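Local coordinates for ParM protein (Staphylococcus aureus, PDB 3JS6) that probably polymerises into actin-like filaments that help segregate plasmid DNA in Staphylococcus aureus, at residues F54-N59 and L95-I100; V63-N68 and K72-G77; Q162-L167 and K179-G184; K185-D190 and I283-I288. One frame throughout, in Å; residues are numbered along the deposited sequence.

Contact 1 of 4, residues F54-N59 and L95-I100; sequences FIINGN and LVECSI
A Cys sulfur-aromatic contact joins strand 52-56 to helix 90-104 in the N-terminal actin-like domain, with Cys98 of the helix lying over one face of the Phe54 ring. CB of Cys98 is 3.9 Å from the centroid of that ring and only 2° off its normal, which makes a CH-pi contact over the middle of the face. SG leans back toward the root of the ring. Its distance to the Phe54 centroid is 4.0 Å, at 27° from the normal, and its closest ring atom is Phe54 CG at 3.7 Å. The far end of the ring meets helix backbone instead, with Phe54 CE2 3.2 Å from Cys98 O. Phe66 of strand 64-66 and Ile145 of strand 141-145 also touch Phe54, so the ring lies in the core between its own sheet and the helix.

Two residues along the strand, Ile56 points at the helix as well and packs on Glu97, whose side chain runs obliquely past it. The contact is hydrocarbon to hydrocarbon at Ile56 CD1 and Glu97 CB, 4.1 Å apart. Glu97 then bends at chi2 (-57°), which carries the buried carboxylate past the isoleucine to a salt bridge between its OE2 and Arg141. Beyond Ile56 the chain reverses in a type I' turn closed by Asn59 N on Ile56 O. On the glutamate, the other carboxylate oxygen, OE1, stays 4.1 Å from Ile56 CG2.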
loop_
_atom_site.group_PDB
_atom_site.type_symbol
_atom_site.label_atom_id
_atom_site.label_comp_id
_atom_site.label_asym_id
_atom_site.label_seq_id
_atom_site.Cartn_x
_atom_site.Cartn_y
_atom_site.Cartn_z
ATOM N N PHE A 54 -14.949 -15.627 -2.970
ATOM C CA PHE A 54 -14.277 -15.715 -4.262
ATOM C C PHE A 54 -14.048 -17.152 -4.726
ATOM O O PHE A 54 -13.487 -17.973 -3.984
ATOM C CB PHE A 54 -12.907 -15.020 -4.201
ATOM C CG PHE A 54 -12.977 -13.573 -3.812
ATOM C CD1 PHE A 54 -13.202 -13.191 -2.490
ATOM C CD2 PHE A 54 -12.854 -12.586 -4.781
ATOM C CE1 PHE A 54 -13.304 -11.838 -2.155
ATOM C CE2 PHE A 54 -12.958 -11.240 -4.447
ATOM C CZ PHE A 54 -13.181 -10.870 -3.134
ATOM N N ILE A 55 -14.490 -17.447 -5.948
ATOM C CA ILE A 55 -14.260 -18.766 -6.556
ATOM C C ILE A 55 -13.421 -18.478 -7.791
ATOM O O ILE A 55 -13.843 -17.724 -8.690
ATOM C CB ILE A 55 -15.565 -19.461 -6.949
ATOM C CG1 ILE A 55 -16.337 -19.845 -5.685
ATOM C CG2 ILE A 55 -15.262 -20.720 -7.760
ATOM C CD1 ILE A 55 -17.704 -20.451 -5.981
ATOM N N ILE A 56 -12.233 -19.075 -7.837
ATOM C CA ILE A 56 -11.286 -18.824 -8.932
ATOM C C ILE A 56 -11.235 -19.967 -9.957
ATOM O O ILE A 56 -11.001 -21.123 -9.591
ATOM C CB ILE A 56 -9.836 -18.649 -8.383
ATOM C CG1 ILE A 56 -9.813 -17.724 -7.155
ATOM C CG2 ILE A 56 -8.921 -18.159 -9.505
ATOM C CD1 ILE A 56 -10.514 -16.407 -7.356
ATOM N N ASN A 57 -11.426 -19.623 -11.229
ATOM C CA ASN A 57 -11.414 -20.587 -12.350
ATOM C C ASN A 57 -12.275 -21.831 -12.153
ATOM O O ASN A 57 -11.882 -22.949 -12.513
ATOM C CB ASN A 57 -9.977 -21.007 -12.694
ATOM C CG ASN A 57 -9.182 -19.875 -13.312
ATOM O OD1 ASN A 57 -9.720 -19.076 -14.090
ATOM N ND2 ASN A 57 -7.911 -19.791 -12.967
ATOM N N GLY A 58 -13.450 -21.646 -11.578
ATOM C CA GLY A 58 -14.357 -22.773 -11.384
ATOM C C GLY A 58 -14.000 -23.729 -10.262
ATOM O O GLY A 58 -14.583 -24.814 -10.161
ATOM N N ASN A 59 -13.054 -23.355 -9.411
ATOM C CA ASN A 59 -12.692 -24.254 -8.314
ATOM C C ASN A 59 -13.656 -24.108 -7.130
ATOM O O ASN A 59 -13.372 -23.393 -6.164
ATOM C CB ASN A 59 -11.248 -24.018 -7.849
ATOM C CG ASN A 59 -10.827 -25.001 -6.753
ATOM O OD1 ASN A 59 -11.623 -25.848 -6.339
ATOM N ND2 ASN A 59 -9.589 -24.877 -6.269
ATOM N N LEU A 95 -4.392 -14.009 -2.240
ATOM C CA LEU A 95 -4.651 -12.616 -1.916
ATOM C C LEU A 95 -4.678 -11.788 -3.225
ATOM O O LEU A 95 -5.551 -10.939 -3.429
ATOM C CB LEU A 95 -3.553 -12.072 -1.011
ATOM C CG LEU A 95 -3.631 -10.567 -0.670
ATOM C CD1 LEU A 95 -4.848 -10.296 0.242
ATOM C CD2 LEU A 95 -2.343 -10.134 0.038
ATOM N N VAL A 96 -3.712 -12.032 -4.101
ATOM C CA VAL A 96 -3.657 -11.299 -5.372
ATOM C C VAL A 96 -4.941 -11.542 -6.186
ATOM O O VAL A 96 -5.551 -10.590 -6.693
ATOM C CB VAL A 96 -2.409 -11.709 -6.191
ATOM C CG1 VAL A 96 -2.478 -11.100 -7.607
ATOM C CG2 VAL A 96 -1.152 -11.215 -5.491
ATOM N N GLU A 97 -5.363 -12.803 -6.315
ATOM C CA GLU A 97 -6.595 -13.097 -7.057
ATOM C C GLU A 97 -7.840 -12.410 -6.444
ATOM O O GLU A 97 -8.665 -11.864 -7.181
ATOM C CB GLU A 97 -6.869 -14.610 -7.136
ATOM C CG GLU A 97 -5.819 -15.420 -7.891
ATOM C CD GLU A 97 -5.620 -14.929 -9.301
ATOM O OE1 GLU A 97 -6.630 -14.773 -10.007
ATOM O OE2 GLU A 97 -4.458 -14.694 -9.694
ATOM N N CYS A 98 -8.006 -12.461 -5.117
ATOM C CA CYS A 98 -9.170 -11.802 -4.484
ATOM C C CYS A 98 -9.153 -10.271 -4.644
ATOM O O CYS A 98 -10.206 -9.641 -4.762
ATOM C CB CYS A 98 -9.243 -12.148 -2.988
ATOM S SG CYS A 98 -9.508 -13.916 -2.720
ATOM N N SER A 99 -7.960 -9.689 -4.614
ATOM C CA SER A 99 -7.781 -8.244 -4.750
ATOM C C SER A 99 -8.145 -7.856 -6.186
ATOM O O SER A 99 -8.857 -6.882 -6.438
ATOM C CB SER A 99 -6.325 -7.869 -4.442
ATOM O OG SER A 99 -6.026 -8.128 -3.077
ATOM N N ILE A 100 -7.664 -8.635 -7.136
ATOM C CA ILE A 100 -8.005 -8.358 -8.522
ATOM C C ILE A 100 -9.516 -8.538 -8.672
ATOM O O ILE A 100 -10.198 -7.718 -9.293
ATOM C CB ILE A 100 -7.237 -9.305 -9.470
ATOM C CG1 ILE A 100 -5.772 -8.832 -9.553
ATOM C CG2 ILE A 100 -7.930 -9.351 -10.837
ATOM C CD1 ILE A 100 -4.844 -9.743 -10.346
#

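Contact 2 of 4, residues V63-N68 and K72-G77; sequences VLLFGN and KTTNTG
Leu65, on strand 64-66 of the mixed sheet in the N-terminal actin-like domain, meets Thr74 tip to tip where the chain comes back after the short helix 70-73. The close part of the contact is the work of one methyl group. Leu65 CD1 is 3.8 Å from Thr74 CB and equally 3.8 Å from Thr74 CG2, while Thr74 OG1 is a little farther from the same methyl, at 4.1 Å. The backbone brings Thr74 CB up to the leucine; a chi1 of -177° puts OG1 anti to the nitrogen and leaves CG2 between the backbone N and the carbonyl carbon, where it meets Leu65 CD1.

Beyond that pair the packing thins. Thr73 CG2 is 4.3 Å from Leu65 CD1 and Thr76 OG1 4.4 Å from it, so the two outer threonines merely flank the methyl. No hydrogen bond links the two segments, and they bury little surface together. On the solvent side Lys72 and Asn75 are exposed, Asn75 with its OD1 hydrogen-bonded to Lys42 NZ.

The strand divides its side chains between two environments. Leu64 and Phe66 pack on helix 90-104, whereas Leu65, between them, is covered by the threonine loop together with Glu53 and Lys34. The loop is tied back to the neighbouring strand 23-33 through Thr76, whose OG1 is hydrogen-bonded to Arg33 N and lies 2.7 Å from Thr74 OG1.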
loop_
_atom_site.group_PDB
_atom_site.type_symbol
_atom_site.label_atom_id
_atom_site.label_comp_id
_atom_site.label_asym_id
_atom_site.label_seq_id
_atom_site.Cartn_x
_atom_site.Cartn_y
_atom_site.Cartn_z
ATOM N N VAL A 63 -13.717 -21.842 -1.567
ATOM C CA VAL A 63 -14.378 -20.544 -1.601
ATOM C C VAL A 63 -13.539 -19.651 -0.699
ATOM O O VAL A 63 -13.576 -19.789 0.521
ATOM C CB VAL A 63 -15.817 -20.655 -1.083
ATOM C CG1 VAL A 63 -16.511 -19.306 -1.165
ATOM C CG2 VAL A 63 -16.568 -21.684 -1.905
ATOM N N LEU A 64 -12.752 -18.763 -1.305
ATOM C CA LEU A 64 -11.882 -17.870 -0.541
ATOM C C LEU A 64 -12.697 -16.744 0.120
ATOM O O LEU A 64 -13.705 -16.317 -0.424
ATOM C CB LEU A 64 -10.813 -17.279 -1.469
ATOM C CG LEU A 64 -9.766 -18.241 -2.075
ATOM C CD1 LEU A 64 -8.913 -17.501 -3.132
ATOM C CD2 LEU A 64 -8.873 -18.759 -0.970
ATOM N N LEU A 65 -12.239 -16.267 1.277
ATOM C CA LEU A 65 -12.916 -15.192 2.014
ATOM C C LEU A 65 -11.950 -14.031 2.178
ATOM O O LEU A 65 -10.825 -14.203 2.680
ATOM C CB LEU A 65 -13.362 -15.700 3.392
ATOM C CG LEU A 65 -14.485 -16.729 3.283
ATOM C CD1 LEU A 65 -14.754 -17.362 4.649
ATOM C CD2 LEU A 65 -15.745 -16.008 2.730
ATOM N N PHE A 66 -12.395 -12.845 1.782
ATOM C CA PHE A 66 -11.545 -11.656 1.835
ATOM C C PHE A 66 -12.385 -10.411 2.076
ATOM O O PHE A 66 -13.417 -10.215 1.430
ATOM C CB PHE A 66 -10.798 -11.539 0.499
ATOM C CG PHE A 66 -9.827 -10.393 0.421
ATOM C CD1 PHE A 66 -8.789 -10.268 1.334
ATOM C CD2 PHE A 66 -9.944 -9.443 -0.592
ATOM C CE1 PHE A 66 -7.875 -9.202 1.237
ATOM C CE2 PHE A 66 -9.039 -8.386 -0.695
ATOM C CZ PHE A 66 -8.002 -8.272 0.228
ATOM N N GLY A 67 -11.935 -9.568 3.002
ATOM C CA GLY A 67 -12.666 -8.349 3.318
ATOM C C GLY A 67 -12.399 -7.864 4.736
ATOM O O GLY A 67 -11.857 -8.596 5.579
ATOM N N ASN A 68 -12.774 -6.619 5.002
ATOM C CA ASN A 68 -12.578 -6.021 6.320
ATOM C C ASN A 68 -13.245 -6.786 7.457
ATOM O O ASN A 68 -12.740 -6.791 8.582
ATOM C CB ASN A 68 -13.103 -4.589 6.313
ATOM C CG ASN A 68 -12.179 -3.656 5.589
ATOM O OD1 ASN A 68 -11.022 -3.536 5.962
ATOM N ND2 ASN A 68 -12.676 -2.992 4.547
ATOM N N LYS A 72 -15.312 -11.728 11.283
ATOM C CA LYS A 72 -16.689 -11.722 11.781
ATOM C C LYS A 72 -17.495 -12.811 11.076
ATOM O O LYS A 72 -18.619 -13.152 11.491
ATOM C CB LYS A 72 -17.346 -10.354 11.548
ATOM C CG LYS A 72 -16.746 -9.265 12.423
ATOM C CD LYS A 72 -17.454 -7.920 12.314
ATOM C CE LYS A 72 -16.693 -6.886 13.144
ATOM N NZ LYS A 72 -17.329 -5.540 13.137
ATOM N N THR A 73 -16.927 -13.397 10.025
ATOM C CA THR A 73 -17.672 -14.433 9.315
ATOM C C THR A 73 -17.022 -15.805 9.330
ATOM O O THR A 73 -17.646 -16.807 8.965
ATOM C CB THR A 73 -17.966 -14.009 7.836
ATOM O OG1 THR A 73 -19.092 -14.742 7.351
ATOM C CG2 THR A 73 -16.780 -14.302 6.933
ATOM N N THR A 74 -15.777 -15.877 9.773
ATOM C CA THR A 74 -15.098 -17.153 9.785
ATOM C C THR A 74 -14.017 -17.164 10.850
ATOM O O THR A 74 -13.651 -16.124 11.399
ATOM C CB THR A 74 -14.459 -17.426 8.390
ATOM O OG1 THR A 74 -13.849 -18.725 8.366
ATOM C CG2 THR A 74 -13.390 -16.371 8.091
ATOM N N ASN A 75 -13.492 -18.338 11.107
ATOM C CA ASN A 75 -12.465 -18.465 12.070
ATOM C C ASN A 75 -11.205 -18.841 11.296
ATOM O O ASN A 75 -10.117 -18.902 11.850
ATOM C CB ASN A 75 -12.836 -19.516 13.132
ATOM C CG ASN A 75 -13.877 -18.984 14.089
ATOM O OD1 ASN A 75 -13.604 -18.059 14.850
ATOM N ND2 ASN A 75 -15.073 -19.567 14.043
ATOM N N THR A 76 -11.366 -19.071 9.926
ATOM C CA THR A 76 -10.220 -19.476 9.033
ATOM C C THR A 76 -9.264 -18.334 8.677
ATOM O O THR A 76 -8.245 -18.590 8.047
ATOM C CB THR A 76 -10.728 -20.123 7.712
ATOM O OG1 THR A 76 -11.525 -19.163 6.994
ATOM C CG2 THR A 76 -11.552 -21.357 8.007
ATOM N N GLY A 77 -9.556 -17.110 9.066
ATOM C CA GLY A 77 -8.716 -15.958 8.756
ATOM C C GLY A 77 -7.261 -16.153 9.172
ATOM O O GLY A 77 -6.986 -16.551 10.311
#

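Contact 3 of 4, residues Q162-L167 and K179-G184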
loop_
_atom_site.group_PDB
_atom_site.type_symbol
_atom_site.label_atom_id
_atom_site.label_comp_id
_atom_site.label_asym_id
_atom_site.label_seq_id
_atom_site.Cartn_x
_atom_site.Cartn_y
_atom_site.Cartn_z
ATOM N N GLN A 162 8.134 0.759 -4.716
ATOM C CA GLN A 162 7.045 1.357 -3.936
ATOM C C GLN A 162 7.104 2.849 -3.644
ATOM O O GLN A 162 6.088 3.547 -3.776
ATOM C CB GLN A 162 6.861 0.600 -2.625
ATOM C CG GLN A 162 6.966 -0.882 -2.790
ATOM C CD GLN A 162 6.420 -1.629 -1.601
ATOM O OE1 GLN A 162 6.701 -1.285 -0.443
ATOM N NE2 GLN A 162 5.637 -2.666 -1.876
ATOM N N PRO A 163 8.277 3.360 -3.222
ATOM C CA PRO A 163 8.363 4.797 -2.933
ATOM C C PRO A 163 8.048 5.633 -4.166
ATOM O O PRO A 163 7.682 6.797 -4.038
ATOM C CB PRO A 163 9.818 4.990 -2.471
ATOM C CG PRO A 163 10.192 3.642 -1.920
ATOM C CD PRO A 163 9.553 2.682 -2.921
HETATM N N MSE A 164 8.202 5.046 -5.356
HETATM C CA MSE A 164 7.934 5.790 -6.595
HETATM C C MSE A 164 6.451 6.122 -6.761
HETATM O O MSE A 164 6.097 7.149 -7.347
HETATM C CB MSE A 164 8.401 5.008 -7.825
HETATM C CG MSE A 164 9.453 5.721 -8.667
HETATM SE SE MSE A 164 9.098 7.607 -9.099
HETATM C CE MSE A 164 10.791 7.964 -9.995
ATOM N N GLY A 165 5.585 5.244 -6.264
ATOM C CA GLY A 165 4.165 5.497 -6.376
ATOM C C GLY A 165 3.839 6.759 -5.611
ATOM O O GLY A 165 3.089 7.610 -6.069
ATOM N N THR A 166 4.425 6.871 -4.430
ATOM C CA THR A 166 4.228 8.025 -3.570
ATOM C C THR A 166 4.743 9.296 -4.251
ATOM O O THR A 166 4.043 10.289 -4.313
ATOM C CB THR A 166 4.943 7.785 -2.218
ATOM O OG1 THR A 166 4.321 6.671 -1.560
ATOM C CG2 THR A 166 4.842 9.003 -1.316
ATOM N N LEU A 167 5.971 9.267 -4.757
ATOM C CA LEU A 167 6.511 10.439 -5.449
ATOM C C LEU A 167 5.616 10.883 -6.619
ATOM O O LEU A 167 5.380 12.081 -6.827
ATOM C CB LEU A 167 7.918 10.130 -5.972
ATOM C CG LEU A 167 9.002 10.239 -4.910
ATOM C CD1 LEU A 167 10.320 9.707 -5.436
ATOM C CD2 LEU A 167 9.135 11.679 -4.490
ATOM N N LYS A 179 8.251 19.242 -14.253
ATOM C CA LYS A 179 9.593 19.551 -14.718
ATOM C C LYS A 179 10.612 19.501 -13.584
ATOM O O LYS A 179 11.663 18.878 -13.722
ATOM C CB LYS A 179 9.608 20.917 -15.393
ATOM C CG LYS A 179 8.544 21.043 -16.484
ATOM C CD LYS A 179 8.633 22.378 -17.236
ATOM C CE LYS A 179 7.322 22.731 -17.932
ATOM N NZ LYS A 179 6.297 23.201 -16.939
ATOM N N ALA A 180 10.304 20.128 -12.454
ATOM C CA ALA A 180 11.239 20.127 -11.343
ATOM C C ALA A 180 11.673 18.724 -10.911
ATOM O O ALA A 180 12.818 18.519 -10.504
ATOM C CB ALA A 180 10.639 20.858 -10.155
ATOM N N PHE A 181 10.760 17.761 -11.008
ATOM C CA PHE A 181 11.050 16.395 -10.587
ATOM C C PHE A 181 12.110 15.704 -11.439
ATOM O O PHE A 181 12.873 14.889 -10.932
ATOM C CB PHE A 181 9.752 15.568 -10.589
ATOM C CG PHE A 181 9.917 14.172 -10.060
ATOM C CD1 PHE A 181 10.314 13.950 -8.752
ATOM C CD2 PHE A 181 9.684 13.072 -10.885
ATOM C CE1 PHE A 181 10.479 12.648 -8.260
ATOM C CE2 PHE A 181 9.843 11.770 -10.409
ATOM C CZ PHE A 181 10.242 11.558 -9.090
ATOM N N THR A 182 12.165 16.038 -12.723
ATOM C CA THR A 182 13.131 15.407 -13.623
ATOM C C THR A 182 14.582 15.678 -13.236
ATOM O O THR A 182 15.465 14.860 -13.514
ATOM C CB THR A 182 12.920 15.857 -15.094
ATOM O OG1 THR A 182 13.196 17.255 -15.217
ATOM C CG2 THR A 182 11.492 15.604 -15.528
ATOM N N GLU A 183 14.858 16.816 -12.625
ATOM C CA GLU A 183 16.224 17.114 -12.221
ATOM C C GLU A 183 16.289 17.612 -10.784
ATOM O O GLU A 183 17.093 18.473 -10.457
ATOM C CB GLU A 183 16.850 18.143 -13.165
ATOM C CG GLU A 183 15.838 18.941 -13.972
ATOM C CD GLU A 183 16.493 19.966 -14.876
ATOM O OE1 GLU A 183 17.024 19.572 -15.935
ATOM O OE2 GLU A 183 16.474 21.165 -14.525
ATOM N N GLY A 184 15.464 17.062 -9.903
ATOM C CA GLY A 184 15.487 17.494 -8.525
ATOM C C GLY A 184 15.852 16.385 -7.583
ATOM O O GLY A 184 16.055 15.248 -7.997
#
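The Phe181 ring turns its edge to helix 162-169, and both Met164 CE and Leu167 CD1 lie near the ring plane along that rim. The terminal methyl of Met164, built as selenomethionine, is closest, with CE 3.7 Å from Phe181 CZ. Its selenium completes a Met-aromatic contact at the edge: SE is 5.4 Å from the centroid of the Phe181 ring and 78° off the normal. Leu167 crosses the phenylalanine at about a right angle and sets both methyls against one corner from the same side of the ring plane, CD1 near the plane and CD2 farther out of it, each 4.1 Å from Phe181 CE1. The CB bond of Phe181 is directed at helix 162-169, and with CG anti to the backbone N (chi1 -175°) the ring carries on to it.

Helix 162-169 follows a strand of the N-terminal actin-like sheet and rests on strands 185-191, 196-202 and 293-297 of the second domain, probably where the chain passes between domains. Tyr201 touches both Met164 and Leu167, and Tyr186 meets Phe181 in a T-shaped pair. In the weakly bonded helix 179-182, Thr182 grips one carbonyl twice: OG1 donates to Lys179 O at 2.7 Å, in the carbonyl plane, and N binds the same oxygen.

Contact 4 of 4, residues K185-D190 and I283-I288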
loop_
_atom_site.group_PDB
_atom_site.type_symbol
_atom_site.label_atom_id
_atom_site.label_comp_id
_atom_site.label_asym_id
_atom_site.label_seq_id
_atom_site.Cartn_x
_atom_site.Cartn_y
_atom_site.Cartn_z
ATOM N N LYS A 185 15.958 16.727 -6.303
ATOM C CA LYS A 185 16.293 15.765 -5.261
ATOM C C LYS A 185 15.093 15.712 -4.323
ATOM O O LYS A 185 14.638 16.745 -3.808
ATOM C CB LYS A 185 17.541 16.216 -4.516
ATOM C CG LYS A 185 18.062 15.219 -3.513
ATOM C CD LYS A 185 19.487 15.579 -3.124
ATOM C CE LYS A 185 19.993 14.735 -1.975
ATOM N NZ LYS A 185 21.449 14.939 -1.769
ATOM N N TYR A 186 14.564 14.512 -4.126
ATOM C CA TYR A 186 13.380 14.348 -3.291
ATOM C C TYR A 186 13.551 13.174 -2.386
ATOM O O TYR A 186 14.202 12.201 -2.755
ATOM C CB TYR A 186 12.142 14.071 -4.150
ATOM C CG TYR A 186 11.759 15.204 -5.054
ATOM C CD1 TYR A 186 12.530 15.514 -6.165
ATOM C CD2 TYR A 186 10.652 16.004 -4.768
ATOM C CE1 TYR A 186 12.208 16.605 -6.978
ATOM C CE2 TYR A 186 10.324 17.093 -5.568
ATOM C CZ TYR A 186 11.107 17.385 -6.670
ATOM O OH TYR A 186 10.800 18.452 -7.474
ATOM N N SER A 187 12.927 13.237 -1.217
ATOM C CA SER A 187 13.017 12.117 -0.313
ATOM C C SER A 187 11.626 11.761 0.136
ATOM O O SER A 187 10.743 12.616 0.241
ATOM C CB SER A 187 13.896 12.451 0.896
ATOM O OG SER A 187 15.253 12.614 0.511
ATOM N N VAL A 188 11.423 10.479 0.332
ATOM C CA VAL A 188 10.148 9.985 0.817
ATOM C C VAL A 188 10.449 9.516 2.230
ATOM O O VAL A 188 11.274 8.616 2.411
ATOM C CB VAL A 188 9.647 8.786 0.006
ATOM C CG1 VAL A 188 8.324 8.250 0.636
ATOM C CG2 VAL A 188 9.432 9.200 -1.445
ATOM N N LEU A 189 9.799 10.152 3.205
ATOM C CA LEU A 189 9.951 9.860 4.632
ATOM C C LEU A 189 8.692 9.104 5.075
ATOM O O LEU A 189 7.633 9.697 5.312
ATOM C CB LEU A 189 10.113 11.194 5.405
ATOM C CG LEU A 189 9.995 11.139 6.936
ATOM C CD1 LEU A 189 11.034 10.173 7.485
ATOM C CD2 LEU A 189 10.182 12.537 7.541
ATOM N N ASP A 190 8.819 7.783 5.186
ATOM C CA ASP A 190 7.696 6.902 5.504
ATOM C C ASP A 190 7.653 6.398 6.968
ATOM O O ASP A 190 8.432 5.528 7.350
ATOM C CB ASP A 190 7.783 5.722 4.515
ATOM C CG ASP A 190 6.622 4.765 4.607
ATOM O OD1 ASP A 190 6.508 3.947 3.674
ATOM O OD2 ASP A 190 5.836 4.800 5.582
ATOM N N ILE A 283 23.105 13.862 8.090
ATOM C CA ILE A 283 24.314 13.044 8.005
ATOM C C ILE A 283 24.404 12.332 6.666
ATOM O O ILE A 283 25.430 12.388 5.992
ATOM C CB ILE A 283 24.348 11.947 9.109
ATOM C CG1 ILE A 283 24.524 12.588 10.487
ATOM C CG2 ILE A 283 25.495 10.969 8.851
ATOM C CD1 ILE A 283 24.350 11.623 11.611
ATOM N N THR A 284 23.314 11.660 6.300
ATOM C CA THR A 284 23.250 10.868 5.080
ATOM C C THR A 284 22.827 11.557 3.782
ATOM O O THR A 284 23.486 11.384 2.761
ATOM C CB THR A 284 22.316 9.664 5.289
ATOM O OG1 THR A 284 22.749 8.926 6.438
ATOM C CG2 THR A 284 22.334 8.743 4.070
ATOM N N VAL A 285 21.730 12.310 3.816
ATOM C CA VAL A 285 21.233 12.962 2.610
ATOM C C VAL A 285 21.961 14.265 2.327
ATOM O O VAL A 285 22.308 14.547 1.184
ATOM C CB VAL A 285 19.717 13.225 2.693
ATOM C CG1 VAL A 285 19.190 13.590 1.317
ATOM C CG2 VAL A 285 18.989 11.994 3.239
ATOM N N GLY A 286 22.196 15.055 3.365
ATOM C CA GLY A 286 22.919 16.300 3.184
ATOM C C GLY A 286 22.232 17.549 3.695
ATOM O O GLY A 286 21.289 17.487 4.487
ATOM N N ASN A 287 22.726 18.695 3.238
ATOM C CA ASN A 287 22.168 19.976 3.630
ATOM C C ASN A 287 20.701 19.935 3.262
ATOM O O ASN A 287 20.358 19.732 2.101
ATOM C CB ASN A 287 22.870 21.105 2.871
ATOM C CG ASN A 287 22.231 22.462 3.109
ATOM O OD1 ASN A 287 22.543 23.429 2.412
ATOM N ND2 ASN A 287 21.342 22.545 4.094
ATOM N N ILE A 288 19.839 20.130 4.252
ATOM C CA ILE A 288 18.401 20.102 4.034
ATOM C C ILE A 288 17.946 21.126 3.007
ATOM O O ILE A 288 16.787 21.138 2.602
ATOM C CB ILE A 288 17.659 20.316 5.363
ATOM C CG1 ILE A 288 18.079 19.205 6.336
ATOM C CG2 ILE A 288 16.147 20.312 5.141
ATOM C CD1 ILE A 288 17.456 19.286 7.715
#
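Lys185 lays the end of its aliphatic chain alongside Val285, the two side chains sliding past each other in opposite directions. CE of Lys185 is 3.6 Å from Val285 CG1, the closest meeting of the two side chains. With CG anti to the backbone nitrogen (chi1 -174°) and every later bond extended, the lysine reaches right past the valine methyl to the backbone behind it. There NZ donates to Val285 O at 3.1 Å, with a C=O...N angle of 147° and the donor tilted 27° from the carbonyl plane. The same ammonium forms a salt bridge with Glu210, so it is shared between a carboxylate and the carbonyl of Val285.

Ser187, two residues along the strand and also facing the valine, adds a looser touch: its OG is 4.1 Å from Val285 CG1. That hydroxyl is hydrogen-bonded to Thr200 OG1 on the neighbouring strand 196-202, and Thr200 also packs on Val285. Directly after the valine, Gly286 breaks helical geometry with a positive phi, and the chain turns off toward strand 293-297.

A long helix, 263-284, packed across the central strand of a five-stranded mixed sheet of order 3-2-1-4-5, with the residues at its C-terminal end meeting the strand's beginning, is the arrangement of the second domain of the actin-like ATPase fold.

The four contacts fall into two pairs on opposite sides of the molecule's centre. Contacts 1 and 2 have centres 13 Å apart in the N-terminal actin-like domain, where neighbouring strands 52-56 and 64-66 join them: contact 2 forms within the chain that contact 1 spans, and Leu64 and Phe66 pack on Phe54 and Cys98, Phe66 also on Leu95. Contacts 3 and 4 follow along the chain, also with centres 13 Å apart; helix 179-182 runs on into strand 185-191, and Leu167 packs on Tyr186 and Val188. Between the pairs the centres are 34 to 41 Å apart without touching. Contact 3 probably lies where the chain crosses between domains and contact 4 in the second, in keeping with the two-domain actin-like fold.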